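Local coordinates for probable adhesion protein (Pseudomonas aeruginosa, PDB 6R5S) that probably captures divalent metal ions in the periplasm for an uptake transporter, and holds iron(II) or manganese(II) between two lobes, at residues H41-R46 / D67-R72; V60-G65 / P110-S115; R172-H177 / V191-E196; V222-I227 / Y246-I251. One frame throughout, in Å; residues are numbered along the deposited sequence.

Interaction 1 (H41-R46 / D67-R72); sequences HAYEPR and DDFAER. With FE2 (Fe (II) ion), chain C.
With chi1 at 178°, Tyr43 sends its ring out beside the carbonyl carbon, whereas the CG of Phe69 lies between the backbone N and the carbonyl carbon (chi1 57°), and these two settings swing the rings toward each other. They form an offset edge-to-face pair: the edge of Tyr43 is turned to the face of Phe69, with centroids 5.5 Å apart and planes at 66°. The nearest carbons are Tyr43 CD2 and Phe69 CD1, 3.9 Å apart. At its far end the phenol is gripped twice, since Tyr43 OH accepts from Arg46 N at 3.0 Å and is also hydrogen-bonded to Asp49 on helix 47-52. The pair ties the loop between strand 28-32 and helix 47-52 to the first turn of helix 68-75, within the N-terminal lobe of this family 9 solute-binding protein. His41, earlier in the same loop, binds the iron through NE2 at 2.3 Å, while its ND1 is hydrogen-bonded to Asn39. Pro45 CG also packs against Phe69 CB at 4.1 Å. Arg72, its chain bent at chi3, brings NH1 to within 3.6 Å of Pro45 CD, which meets the guanidinium at its edge. Glu44 OE2 is 4.0 Å from Arg72 NH1 but well out of the guanidinium plane, with no N-H aimed at it, a distant charge attraction rather than a salt bridge.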
loop_
_atom_site.group_PDB
_atom_site.type_symbol
_atom_site.label_atom_id
_atom_site.label_comp_id
_atom_site.label_asym_id
_atom_site.label_seq_id
_atom_site.Cartn_x
_atom_site.Cartn_y
_atom_site.Cartn_z
ATOM N N HIS A 41 -7.693 1.630 -8.926
ATOM C CA HIS A 41 -7.553 0.600 -9.972
ATOM C C HIS A 41 -8.603 0.819 -11.075
ATOM O O HIS A 41 -8.295 0.666 -12.254
ATOM C CB HIS A 41 -7.735 -0.803 -9.372
ATOM C CG HIS A 41 -6.861 -1.082 -8.186
ATOM N ND1 HIS A 41 -7.231 -0.700 -6.909
ATOM C CD2 HIS A 41 -5.660 -1.690 -8.126
ATOM C CE1 HIS A 41 -6.256 -1.101 -6.118
ATOM N NE2 HIS A 41 -5.285 -1.692 -6.806
ATOM N N ALA A 42 -9.839 1.186 -10.685
ATOM C CA ALA A 42 -10.977 1.423 -11.577
ATOM C C ALA A 42 -10.923 2.772 -12.284
ATOM O O ALA A 42 -11.219 2.832 -13.479
ATOM C CB ALA A 42 -12.282 1.305 -10.802
ATOM N N TYR A 43 -10.567 3.850 -11.541
ATOM C CA TYR A 43 -10.518 5.239 -11.999
ATOM C C TYR A 43 -9.994 5.433 -13.417
ATOM O O TYR A 43 -8.834 5.123 -13.736
ATOM C CB TYR A 43 -9.752 6.164 -11.025
ATOM C CG TYR A 43 -9.661 7.600 -11.509
ATOM C CD1 TYR A 43 -10.687 8.507 -11.259
ATOM C CD2 TYR A 43 -8.572 8.037 -12.258
ATOM C CE1 TYR A 43 -10.630 9.816 -11.740
ATOM C CE2 TYR A 43 -8.505 9.338 -12.748
ATOM C CZ TYR A 43 -9.531 10.231 -12.477
ATOM O OH TYR A 43 -9.452 11.519 -12.964
ATOM N N GLU A 44 -10.885 6.024 -14.238
ATOM C CA GLU A 44 -10.673 6.420 -15.623
ATOM C C GLU A 44 -10.596 7.957 -15.630
ATOM O O GLU A 44 -11.589 8.596 -15.252
ATOM C CB GLU A 44 -11.816 5.895 -16.521
ATOM C CG GLU A 44 -11.394 5.604 -17.956
ATOM C CD GLU A 44 -10.225 4.650 -18.147
ATOM O OE1 GLU A 44 -10.318 3.482 -17.704
ATOM O OE2 GLU A 44 -9.209 5.076 -18.745
ATOM N N PRO A 45 -9.402 8.542 -15.969
ATOM C CA PRO A 45 -9.235 10.016 -15.941
ATOM C C PRO A 45 -10.433 10.877 -16.404
ATOM O O PRO A 45 -11.044 10.580 -17.434
ATOM C CB PRO A 45 -7.997 10.239 -16.819
ATOM C CG PRO A 45 -7.161 9.008 -16.598
ATOM C CD PRO A 45 -8.137 7.873 -16.368
ATOM N N ARG A 46 -10.791 11.920 -15.602
ATOM C CA ARG A 46 -11.906 12.845 -15.905
ATOM C C ARG A 46 -11.463 14.292 -16.176
ATOM O O ARG A 46 -10.421 14.726 -15.687
ATOM C CB ARG A 46 -12.974 12.855 -14.803
ATOM C CG ARG A 46 -13.766 11.558 -14.635
ATOM C CD ARG A 46 -14.743 11.634 -13.463
ATOM N NE ARG A 46 -14.315 12.613 -12.455
ATOM C CZ ARG A 46 -14.898 12.802 -11.277
ATOM N NH1 ARG A 46 -15.946 12.071 -10.919
ATOM N NH2 ARG A 46 -14.438 13.727 -10.447
ATOM N N ASP A 67 0.019 4.447 -10.383
ATOM C CA ASP A 67 -0.591 5.732 -10.733
ATOM C C ASP A 67 -0.297 6.122 -12.186
ATOM O O ASP A 67 0.044 7.277 -12.467
ATOM C CB ASP A 67 -0.253 6.853 -9.731
ATOM C CG ASP A 67 1.211 7.050 -9.415
ATOM O OD1 ASP A 67 2.067 6.455 -10.124
ATOM O OD2 ASP A 67 1.508 7.797 -8.464
ATOM N N ASP A 68 -0.462 5.149 -13.119
ATOM C CA ASP A 68 -0.234 5.389 -14.542
ATOM C C ASP A 68 -1.229 6.430 -15.040
ATOM O O ASP A 68 -0.849 7.279 -15.845
ATOM C CB ASP A 68 -0.285 4.082 -15.358
ATOM C CG ASP A 68 0.758 3.023 -14.976
ATOM O OD1 ASP A 68 1.907 3.404 -14.622
ATOM O OD2 ASP A 68 0.434 1.815 -15.052
ATOM N N PHE A 69 -2.473 6.425 -14.472
ATOM C CA PHE A 69 -3.564 7.370 -14.767
ATOM C C PHE A 69 -3.121 8.824 -14.577
ATOM O O PHE A 69 -3.555 9.695 -15.332
ATOM C CB PHE A 69 -4.820 7.074 -13.911
ATOM C CG PHE A 69 -4.622 7.081 -12.414
ATOM C CD1 PHE A 69 -4.765 8.254 -11.682
ATOM C CD2 PHE A 69 -4.347 5.905 -11.726
ATOM C CE1 PHE A 69 -4.572 8.262 -10.296
ATOM C CE2 PHE A 69 -4.182 5.908 -10.334
ATOM C CZ PHE A 69 -4.293 7.091 -9.631
ATOM N N ALA A 70 -2.247 9.062 -13.570
ATOM C CA ALA A 70 -1.701 10.362 -13.207
ATOM C C ALA A 70 -0.686 10.817 -14.215
ATOM O O ALA A 70 -0.692 11.987 -14.586
ATOM C CB ALA A 70 -1.086 10.305 -11.833
ATOM N N GLU A 71 0.170 9.901 -14.683
ATOM C CA GLU A 71 1.175 10.173 -15.711
ATOM C C GLU A 71 0.435 10.600 -16.994
ATOM O O GLU A 71 0.843 11.575 -17.629
ATOM C CB GLU A 71 2.101 8.946 -15.925
ATOM C CG GLU A 71 3.065 8.717 -14.755
ATOM C CD GLU A 71 3.399 7.297 -14.312
ATOM O OE1 GLU A 71 3.888 6.508 -15.153
ATOM O OE2 GLU A 71 3.217 6.987 -13.110
ATOM N N ARG A 72 -0.724 9.951 -17.293
ATOM C CA ARG A 72 -1.583 10.267 -18.445
ATOM C C ARG A 72 -2.303 11.611 -18.257
ATOM O O ARG A 72 -2.338 12.408 -19.204
ATOM C CB ARG A 72 -2.619 9.153 -18.719
ATOM C CG ARG A 72 -2.040 7.756 -18.983
ATOM C CD ARG A 72 -3.040 6.791 -19.624
ATOM N NE ARG A 72 -4.245 6.584 -18.817
ATOM C CZ ARG A 72 -4.382 5.634 -17.897
ATOM N NH1 ARG A 72 -5.512 5.528 -17.208
ATOM N NH2 ARG A 72 -3.390 4.783 -17.655
HETATM FE FE FE2 C . -3.218 -2.354 -6.051
#

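Interaction 2 (V60-G65 / P110-S115); sequences VLNGVG and PHTFLS. With FE2 (Fe (II) ion), chain C.
Gly65 and Pro110 bring the two backbones nearest, 5.2 Å between their CA atoms, where the turn following strand 58-61 passes the loop that leads to helix 116-133. Gly65, at a positive phi of 118°, exposes its main chain to the proline ring: Pro110 CB lies 3.6 Å from Gly65 C, and it also meets the carbonyl of Val64. Beside it, Val64 CG2 packs on Pro110 CB at 4.1 Å. The polar link is made by Asn62, whose CG is anti to the backbone N (chi1 157°), a setting that carries the amide across to the second loop. Its ND2 donates to Pro110 O at 2.9 Å; the bond is fairly straight (153° at the hydrogen), in the carbonyl plane and close to the amide plane of Asn62. The same ND2 reaches the edge of the Phe113 ring, 3.9 Å from Phe113 CE2, and is hydrogen-bonded to Tyr16 on helix 14-24 as well. OD1 of Asn62 accepts from Val64 N at 3.1 Å, the donor standing above the carbonyl plane, which makes an Asx turn; it also takes a bond from the backbone of His66. Next to the accepting carbonyl, His111 is the centre of an inverse gamma turn, and its NE2 binds the iron at 2.2 Å. With bonds at both ends, the buried amide of Asn62 probably has one preferred orientation; it links the two loops that carry the metal ligands His66 and His111.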
loop_
_atom_site.group_PDB
_atom_site.type_symbol
_atom_site.label_atom_id
_atom_site.label_comp_id
_atom_site.label_asym_id
_atom_site.label_seq_id
_atom_site.Cartn_x
_atom_site.Cartn_y
_atom_site.Cartn_z
ATOM N N VAL A 60 3.403 14.429 -6.467
ATOM C CA VAL A 60 4.140 13.326 -5.858
ATOM C C VAL A 60 3.581 12.019 -6.440
ATOM O O VAL A 60 2.392 11.713 -6.268
ATOM C CB VAL A 60 4.083 13.351 -4.313
ATOM C CG1 VAL A 60 4.798 12.139 -3.736
ATOM C CG2 VAL A 60 4.684 14.628 -3.754
ATOM N N LEU A 61 4.433 11.274 -7.156
ATOM C CA LEU A 61 4.056 10.003 -7.782
ATOM C C LEU A 61 4.720 8.778 -7.146
ATOM O O LEU A 61 5.811 8.855 -6.593
ATOM C CB LEU A 61 4.390 9.982 -9.295
ATOM C CG LEU A 61 3.778 10.999 -10.256
ATOM C CD1 LEU A 61 4.336 10.775 -11.653
ATOM C CD2 LEU A 61 2.258 10.895 -10.316
ATOM N N ASN A 62 4.046 7.639 -7.285
ATOM C CA ASN A 62 4.482 6.288 -6.926
ATOM C C ASN A 62 5.447 5.894 -8.078
ATOM O O ASN A 62 6.579 5.447 -7.842
ATOM C CB ASN A 62 3.222 5.380 -6.865
ATOM C CG ASN A 62 3.458 3.913 -7.036
ATOM O OD1 ASN A 62 3.429 3.394 -8.153
ATOM N ND2 ASN A 62 3.681 3.212 -5.934
ATOM N N GLY A 63 4.970 6.153 -9.304
ATOM C CA GLY A 63 5.642 5.977 -10.584
ATOM C C GLY A 63 6.163 4.604 -10.938
ATOM O O GLY A 63 6.880 4.488 -11.935
ATOM N N VAL A 64 5.832 3.556 -10.124
ATOM C CA VAL A 64 6.282 2.168 -10.332
ATOM C C VAL A 64 5.100 1.229 -10.712
ATOM O O VAL A 64 5.251 -0.006 -10.711
ATOM C CB VAL A 64 7.173 1.608 -9.181
ATOM C CG1 VAL A 64 8.459 2.414 -9.060
ATOM C CG2 VAL A 64 6.442 1.576 -7.841
ATOM N N GLY A 65 3.984 1.837 -11.139
ATOM C CA GLY A 65 2.826 1.114 -11.647
ATOM C C GLY A 65 1.516 1.248 -10.908
ATOM O O GLY A 65 0.555 0.551 -11.252
ATOM N N PRO A 110 3.951 -2.620 -7.520
ATOM C CA PRO A 110 3.958 -1.193 -7.174
ATOM C C PRO A 110 3.535 -0.847 -5.751
ATOM O O PRO A 110 3.508 0.330 -5.412
ATOM C CB PRO A 110 2.976 -0.604 -8.192
ATOM C CG PRO A 110 1.982 -1.694 -8.429
ATOM C CD PRO A 110 2.708 -2.989 -8.246
ATOM N N HIS A 111 3.216 -1.854 -4.917
ATOM C CA HIS A 111 2.707 -1.665 -3.557
ATOM C C HIS A 111 3.777 -1.504 -2.486
ATOM O O HIS A 111 3.682 -2.115 -1.409
ATOM C CB HIS A 111 1.739 -2.796 -3.187
ATOM C CG HIS A 111 0.625 -3.003 -4.163
ATOM N ND1 HIS A 111 0.761 -3.864 -5.229
ATOM C CD2 HIS A 111 -0.619 -2.486 -4.180
ATOM C CE1 HIS A 111 -0.398 -3.857 -5.855
ATOM N NE2 HIS A 111 -1.262 -3.042 -5.259
ATOM N N THR A 112 4.754 -0.613 -2.755
ATOM C CA THR A 112 5.863 -0.258 -1.834
ATOM C C THR A 112 5.314 0.406 -0.581
ATOM O O THR A 112 5.748 0.076 0.501
ATOM C CB THR A 112 6.864 0.670 -2.528
ATOM O OG1 THR A 112 6.130 1.733 -3.141
ATOM C CG2 THR A 112 7.718 -0.043 -3.565
ATOM N N PHE A 113 4.288 1.261 -0.727
ATOM C CA PHE A 113 3.581 1.926 0.369
ATOM C C PHE A 113 2.965 0.976 1.429
ATOM O O PHE A 113 2.659 1.444 2.527
ATOM C CB PHE A 113 2.510 2.894 -0.150
ATOM C CG PHE A 113 1.569 2.318 -1.176
ATOM C CD1 PHE A 113 0.405 1.671 -0.787
ATOM C CD2 PHE A 113 1.806 2.492 -2.536
ATOM C CE1 PHE A 113 -0.466 1.146 -1.736
ATOM C CE2 PHE A 113 0.930 1.973 -3.484
ATOM C CZ PHE A 113 -0.203 1.309 -3.077
ATOM N N LEU A 114 2.793 -0.334 1.137
ATOM C CA LEU A 114 2.273 -1.233 2.177
ATOM C C LEU A 114 3.434 -1.965 2.884
ATOM O O LEU A 114 3.331 -3.148 3.187
ATOM C CB LEU A 114 1.150 -2.170 1.694
ATOM C CG LEU A 114 -0.028 -1.500 0.975
ATOM C CD1 LEU A 114 -0.867 -2.498 0.239
ATOM C CD2 LEU A 114 -0.883 -0.635 1.908
ATOM N N SER A 115 4.520 -1.201 3.199
ATOM C CA SER A 115 5.733 -1.596 3.925
ATOM C C SER A 115 6.251 -0.396 4.698
ATOM O O SER A 115 6.314 0.696 4.146
ATOM C CB SER A 115 6.819 -2.056 2.961
ATOM O OG SER A 115 8.086 -2.203 3.587
HETATM FE FE FE2 C . -3.218 -2.354 -6.051
#

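Interaction 3 (R172-H177 / V191-E196); sequences RVATIH and VTAVVE. With FE2 (Fe (II) ion), chain C.
Thr175 O is approached by two groups of the facing segment: Val195 N donates to it at 2.8 Å, in the carbonyl plane, and Val194 CA adds a CA-H...O contact at 3.2 Å. Its neighbours in the ladder are Thr175 N to Ala193 O, 3.0 Å, and Thr192 N to Val173 O, 2.8 Å. Thr175 pairs with Val194 in parallel, as expected for the two strands of the beta-alpha-beta unit formed by strand 173-175, helix 181-185 and strand 193-194. The side chains of this pair lie on one face, with Thr175 OG1 3.6 Å from Val194 CG2. That hydroxyl, set between the backbone N and the carbonyl carbon (chi1 66°), donates to His177 O further along its own segment. Beyond the strands, Ile176 and Val195 lie side by side and point the same way, CD1 of Ile176 meeting CG2 of Val195. Val195 also touches Leu208 and Thr211 of helix 205-217, and Ile176 touches Tyr233. The pairing runs on through Glu196 N to Ile176 O. From there the Glu196 chain, extended beyond CG, takes its carboxylate to the imidazole of His177. The ND1-H of His177 meets Glu196 OE1 at 3.1 Å in a weak, bent bond (123° at the hydrogen), with the ring and carboxylate planes 70° apart. On its other nitrogen, NE2, His177 binds the iron at 2.4 Å. Glu196 is thus placed as a probable second-shell partner: its negative charge would probably favour the proton on ND1 and make NE2 a stronger donor to the metal, within the limits of so weak a bond.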
loop_
_atom_site.group_PDB
_atom_site.type_symbol
_atom_site.label_atom_id
_atom_site.label_comp_id
_atom_site.label_asym_id
_atom_site.label_seq_id
_atom_site.Cartn_x
_atom_site.Cartn_y
_atom_site.Cartn_z
ATOM N N ARG A 172 2.367 -21.292 5.101
ATOM C CA ARG A 172 2.084 -20.759 3.786
ATOM C C ARG A 172 0.923 -19.803 3.889
ATOM O O ARG A 172 -0.022 -20.014 4.647
ATOM C CB ARG A 172 1.790 -21.886 2.806
ATOM C CG ARG A 172 2.973 -22.815 2.582
ATOM C CD ARG A 172 2.918 -23.288 1.173
ATOM N NE ARG A 172 3.932 -24.287 0.867
ATOM C CZ ARG A 172 4.933 -24.082 0.018
ATOM N NH1 ARG A 172 5.080 -22.900 -0.576
ATOM N NH2 ARG A 172 5.796 -25.047 -0.242
ATOM N N VAL A 173 1.018 -18.753 3.101
ATOM C CA VAL A 173 0.120 -17.600 3.022
ATOM C C VAL A 173 -0.242 -17.331 1.543
ATOM O O VAL A 173 0.570 -17.568 0.656
ATOM C CB VAL A 173 0.869 -16.423 3.728
ATOM C CG1 VAL A 173 0.660 -15.079 3.059
ATOM C CG2 VAL A 173 0.510 -16.363 5.197
ATOM N N ALA A 174 -1.478 -16.899 1.284
ATOM C CA ALA A 174 -1.956 -16.536 -0.055
ATOM C C ALA A 174 -2.738 -15.253 0.079
ATOM O O ALA A 174 -3.243 -14.962 1.166
ATOM C CB ALA A 174 -2.844 -17.619 -0.628
ATOM N N THR A 175 -2.806 -14.455 -0.995
ATOM C CA THR A 175 -3.540 -13.188 -1.000
ATOM C C THR A 175 -4.340 -13.100 -2.289
ATOM O O THR A 175 -3.930 -13.678 -3.299
ATOM C CB THR A 175 -2.608 -11.965 -0.742
ATOM O OG1 THR A 175 -1.685 -11.792 -1.805
ATOM C CG2 THR A 175 -1.806 -12.070 0.542
ATOM N N ILE A 176 -5.495 -12.412 -2.252
ATOM C CA ILE A 176 -6.343 -12.179 -3.420
ATOM C C ILE A 176 -5.617 -11.148 -4.312
ATOM O O ILE A 176 -5.223 -11.465 -5.425
ATOM C CB ILE A 176 -7.742 -11.689 -2.954
ATOM C CG1 ILE A 176 -8.443 -12.725 -2.032
ATOM C CG2 ILE A 176 -8.634 -11.239 -4.108
ATOM C CD1 ILE A 176 -8.629 -14.131 -2.563
ATOM N N HIS A 177 -5.380 -9.948 -3.771
ATOM C CA HIS A 177 -4.668 -8.841 -4.417
ATOM C C HIS A 177 -3.143 -9.007 -4.198
ATOM O O HIS A 177 -2.719 -9.376 -3.107
ATOM C CB HIS A 177 -5.169 -7.511 -3.792
ATOM C CG HIS A 177 -4.958 -6.308 -4.652
ATOM N ND1 HIS A 177 -5.785 -6.031 -5.710
ATOM C CD2 HIS A 177 -4.034 -5.325 -4.555
ATOM C CE1 HIS A 177 -5.318 -4.915 -6.249
ATOM N NE2 HIS A 177 -4.276 -4.448 -5.580
ATOM N N VAL A 191 4.653 -14.698 -0.194
ATOM C CA VAL A 191 3.283 -15.004 -0.601
ATOM C C VAL A 191 3.400 -16.216 -1.516
ATOM O O VAL A 191 4.148 -16.158 -2.493
ATOM C CB VAL A 191 2.636 -13.772 -1.269
ATOM C CG1 VAL A 191 1.215 -14.066 -1.708
ATOM C CG2 VAL A 191 2.656 -12.587 -0.312
ATOM N N THR A 192 2.759 -17.356 -1.147
ATOM C CA THR A 192 2.834 -18.607 -1.926
ATOM C C THR A 192 2.057 -18.420 -3.204
ATOM O O THR A 192 2.536 -18.804 -4.261
ATOM C CB THR A 192 2.360 -19.812 -1.109
ATOM O OG1 THR A 192 3.091 -19.873 0.113
ATOM C CG2 THR A 192 2.550 -21.114 -1.833
ATOM N N ALA A 193 0.898 -17.764 -3.123
ATOM C CA ALA A 193 0.066 -17.531 -4.278
ATOM C C ALA A 193 -0.735 -16.237 -4.184
ATOM O O ALA A 193 -1.200 -15.869 -3.109
ATOM C CB ALA A 193 -0.885 -18.696 -4.432
ATOM N N VAL A 194 -0.932 -15.584 -5.328
ATOM C CA VAL A 194 -1.784 -14.415 -5.507
ATOM C C VAL A 194 -2.927 -14.902 -6.380
ATOM O O VAL A 194 -2.688 -15.511 -7.419
ATOM C CB VAL A 194 -1.042 -13.179 -6.082
ATOM C CG1 VAL A 194 -2.017 -12.135 -6.615
ATOM C CG2 VAL A 194 -0.150 -12.567 -5.016
ATOM N N VAL A 195 -4.162 -14.703 -5.929
ATOM C CA VAL A 195 -5.367 -15.178 -6.634
ATOM C C VAL A 195 -5.675 -14.360 -7.933
ATOM O O VAL A 195 -6.056 -14.944 -8.949
ATOM C CB VAL A 195 -6.561 -15.261 -5.661
ATOM C CG1 VAL A 195 -7.831 -15.701 -6.384
ATOM C CG2 VAL A 195 -6.237 -16.199 -4.479
ATOM N N GLU A 196 -5.428 -13.059 -7.928
ATOM C CA GLU A 196 -5.602 -12.228 -9.120
ATOM C C GLU A 196 -4.465 -12.503 -10.133
ATOM O O GLU A 196 -3.292 -12.335 -9.785
ATOM C CB GLU A 196 -5.716 -10.735 -8.742
ATOM C CG GLU A 196 -7.030 -10.395 -8.031
ATOM C CD GLU A 196 -7.395 -8.939 -7.768
ATOM O OE1 GLU A 196 -6.536 -8.042 -7.945
ATOM O OE2 GLU A 196 -8.563 -8.697 -7.383
HETATM FE FE FE2 C . -3.218 -2.354 -6.051
#

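Interaction 4 (V222-I227 / Y246-I251); sequences VIFSEI and YSLSHI. With FE2 (Fe (II) ion), chain C.
Tyr246, Leu248 and Ile227 have the most surface buried in this parallel strand pairing. Tyr246 turns the edge of its ring to Val222, CE2 lying 3.7 Å from Val222 CB. Its CB meets Phe224 CD1, also at 3.7 Å, the two rings being oblique with planes at 41°. Leu248 falls on the same face of the sheet as Phe224 and Tyr246, and its CD1 comes within 3.5 Å of Phe224 CD1. On the other face, Ser247 OG donates to Ser225 OG at 3.1 Å. Ile227, with CG1 beside the backbone N (chi1 -76°), folds over Ser247 CB and closes the ladder through Ile227 N to Leu248 O, 3.0 Å. Further on, Ser249 OG accepts from Ile251 N in an ST turn around His250, whose NE2 binds the iron at 2.3 Å; Glu226, hydrogen-bonded to Tyr180, lies against His250 CB. The axes of the short segments 222-226 and 246-248 are inclined at 44°, with a closest approach of 4.3 Å. They belong to a beta-alpha-beta unit through helix 234-241; strand 173-175 lies along the far side of 222-226, and helix 260-279 covers Tyr246 and Leu248, with its Glu278 bonded to the tyrosine hydroxyl.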
loop_
_atom_site.group_PDB
_atom_site.type_symbol
_atom_site.label_atom_id
_atom_site.label_comp_id
_atom_site.label_asym_id
_atom_site.label_seq_id
_atom_site.Cartn_x
_atom_site.Cartn_y
_atom_site.Cartn_z
ATOM N N VAL A 222 -3.237 -19.733 5.345
ATOM C CA VAL A 222 -4.128 -18.578 5.464
ATOM C C VAL A 222 -4.288 -17.853 4.137
ATOM O O VAL A 222 -3.481 -18.049 3.226
ATOM C CB VAL A 222 -3.789 -17.607 6.639
ATOM C CG1 VAL A 222 -3.088 -18.312 7.792
ATOM C CG2 VAL A 222 -2.990 -16.415 6.194
ATOM N N ILE A 223 -5.381 -17.062 4.013
ATOM C CA ILE A 223 -5.660 -16.226 2.843
ATOM C C ILE A 223 -6.016 -14.820 3.301
ATOM O O ILE A 223 -6.889 -14.638 4.165
ATOM C CB ILE A 223 -6.654 -16.813 1.801
ATOM C CG1 ILE A 223 -6.604 -16.042 0.470
ATOM C CG2 ILE A 223 -8.088 -16.940 2.330
ATOM C CD1 ILE A 223 -6.782 -16.921 -0.711
ATOM N N PHE A 224 -5.286 -13.829 2.747
ATOM C CA PHE A 224 -5.504 -12.414 3.033
ATOM C C PHE A 224 -6.336 -11.719 1.946
ATOM O O PHE A 224 -5.809 -11.345 0.892
ATOM C CB PHE A 224 -4.202 -11.673 3.321
ATOM C CG PHE A 224 -3.469 -12.122 4.559
ATOM C CD1 PHE A 224 -3.881 -11.704 5.824
ATOM C CD2 PHE A 224 -2.330 -12.921 4.462
ATOM C CE1 PHE A 224 -3.189 -12.106 6.967
ATOM C CE2 PHE A 224 -1.619 -13.295 5.607
ATOM C CZ PHE A 224 -2.052 -12.881 6.852
ATOM N N SER A 225 -7.646 -11.571 2.221
ATOM C CA SER A 225 -8.600 -10.909 1.338
ATOM C C SER A 225 -8.607 -9.358 1.528
ATOM O O SER A 225 -7.876 -8.823 2.371
ATOM C CB SER A 225 -10.002 -11.509 1.497
ATOM O OG SER A 225 -10.598 -11.179 2.740
ATOM N N GLU A 226 -9.436 -8.652 0.724
ATOM C CA GLU A 226 -9.562 -7.196 0.718
ATOM C C GLU A 226 -10.692 -6.621 1.585
ATOM O O GLU A 226 -11.859 -6.967 1.412
ATOM C CB GLU A 226 -9.699 -6.688 -0.724
ATOM C CG GLU A 226 -8.377 -6.443 -1.429
ATOM C CD GLU A 226 -7.391 -5.470 -0.810
ATOM O OE1 GLU A 226 -7.803 -4.448 -0.205
ATOM O OE2 GLU A 226 -6.181 -5.740 -0.955
ATOM N N ILE A 227 -10.334 -5.688 2.470
ATOM C CA ILE A 227 -11.250 -4.955 3.343
ATOM C C ILE A 227 -11.957 -3.883 2.505
ATOM O O ILE A 227 -13.187 -3.790 2.552
ATOM C CB ILE A 227 -10.465 -4.293 4.525
ATOM C CG1 ILE A 227 -10.087 -5.314 5.587
ATOM C CG2 ILE A 227 -11.268 -3.147 5.163
ATOM C CD1 ILE A 227 -9.172 -4.840 6.676
ATOM N N TYR A 246 -8.576 -13.935 6.528
ATOM C CA TYR A 246 -8.152 -12.698 7.216
ATOM C C TYR A 246 -8.142 -11.573 6.181
ATOM O O TYR A 246 -7.823 -11.812 5.017
ATOM C CB TYR A 246 -6.759 -12.819 7.821
ATOM C CG TYR A 246 -6.604 -13.951 8.801
ATOM C CD1 TYR A 246 -6.880 -13.770 10.154
ATOM C CD2 TYR A 246 -6.136 -15.194 8.390
ATOM C CE1 TYR A 246 -6.719 -14.807 11.067
ATOM C CE2 TYR A 246 -5.990 -16.243 9.292
ATOM C CZ TYR A 246 -6.275 -16.041 10.629
ATOM O OH TYR A 246 -6.092 -17.066 11.512
ATOM N N SER A 247 -8.493 -10.357 6.595
ATOM C CA SER A 247 -8.608 -9.227 5.684
ATOM C C SER A 247 -7.566 -8.172 5.900
ATOM O O SER A 247 -7.208 -7.868 7.038
ATOM C CB SER A 247 -10.002 -8.614 5.778
ATOM O OG SER A 247 -11.016 -9.504 5.340
ATOM N N LEU A 248 -7.091 -7.583 4.815
ATOM C CA LEU A 248 -6.089 -6.536 4.911
ATOM C C LEU A 248 -6.527 -5.313 4.143
ATOM O O LEU A 248 -7.446 -5.387 3.323
ATOM C CB LEU A 248 -4.706 -7.044 4.458
ATOM C CG LEU A 248 -3.983 -8.028 5.401
ATOM C CD1 LEU A 248 -2.721 -8.515 4.804
ATOM C CD2 LEU A 248 -3.655 -7.385 6.696
ATOM N N SER A 249 -5.930 -4.157 4.467
ATOM C CA SER A 249 -6.298 -2.908 3.827
ATOM C C SER A 249 -5.223 -2.420 2.885
ATOM O O SER A 249 -4.058 -2.281 3.272
ATOM C CB SER A 249 -6.611 -1.843 4.867
ATOM O OG SER A 249 -6.809 -0.597 4.224
ATOM N N HIS A 250 -5.638 -2.112 1.649
ATOM C CA HIS A 250 -4.794 -1.545 0.602
ATOM C C HIS A 250 -4.563 -0.041 0.918
ATOM O O HIS A 250 -3.662 0.560 0.341
ATOM C CB HIS A 250 -5.530 -1.725 -0.740
ATOM C CG HIS A 250 -4.707 -1.539 -1.979
ATOM N ND1 HIS A 250 -4.081 -0.340 -2.266
ATOM C CD2 HIS A 250 -4.538 -2.372 -3.027
ATOM C CE1 HIS A 250 -3.530 -0.490 -3.456
ATOM N NE2 HIS A 250 -3.782 -1.693 -3.957
ATOM N N ILE A 251 -5.360 0.558 1.854
ATOM C CA ILE A 251 -5.332 1.986 2.268
ATOM C C ILE A 251 -5.719 2.805 1.032
ATOM O O ILE A 251 -4.879 3.481 0.450
ATOM C CB ILE A 251 -3.985 2.431 2.977
ATOM C CG1 ILE A 251 -3.490 1.358 4.003
ATOM C CG2 ILE A 251 -4.126 3.819 3.629
ATOM C CD1 ILE A 251 -2.167 1.552 4.629
HETATM FE FE FE2 C . -3.218 -2.354 -6.051
#

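Overall arrangement
All four contacts deliver a histidine to one iron(II) ion, which His66 and His199 complete as six NE2 ligands. Interactions 1 and 2 belong to the N-terminal side, their centres about 14 Å apart, and are joined by a probable hydrogen bond between Asp67 OD2 and Asn62 N at 2.8 Å. Interactions 3 and 4 share the C-terminal sheet, centres about 10 Å apart, linked by a probable hydrogen bond between Phe224 N and Ala174 O at 2.8 Å. Across the cleft the centres of interactions 1 and 3 are about 25 Å apart, yet His41 NE2 and His177 NE2 approach to 3.2 Å at the metal. Interactions 2 and 4 also touch directly, Phe113 CZ lying 3.8 Å from His250 CE1.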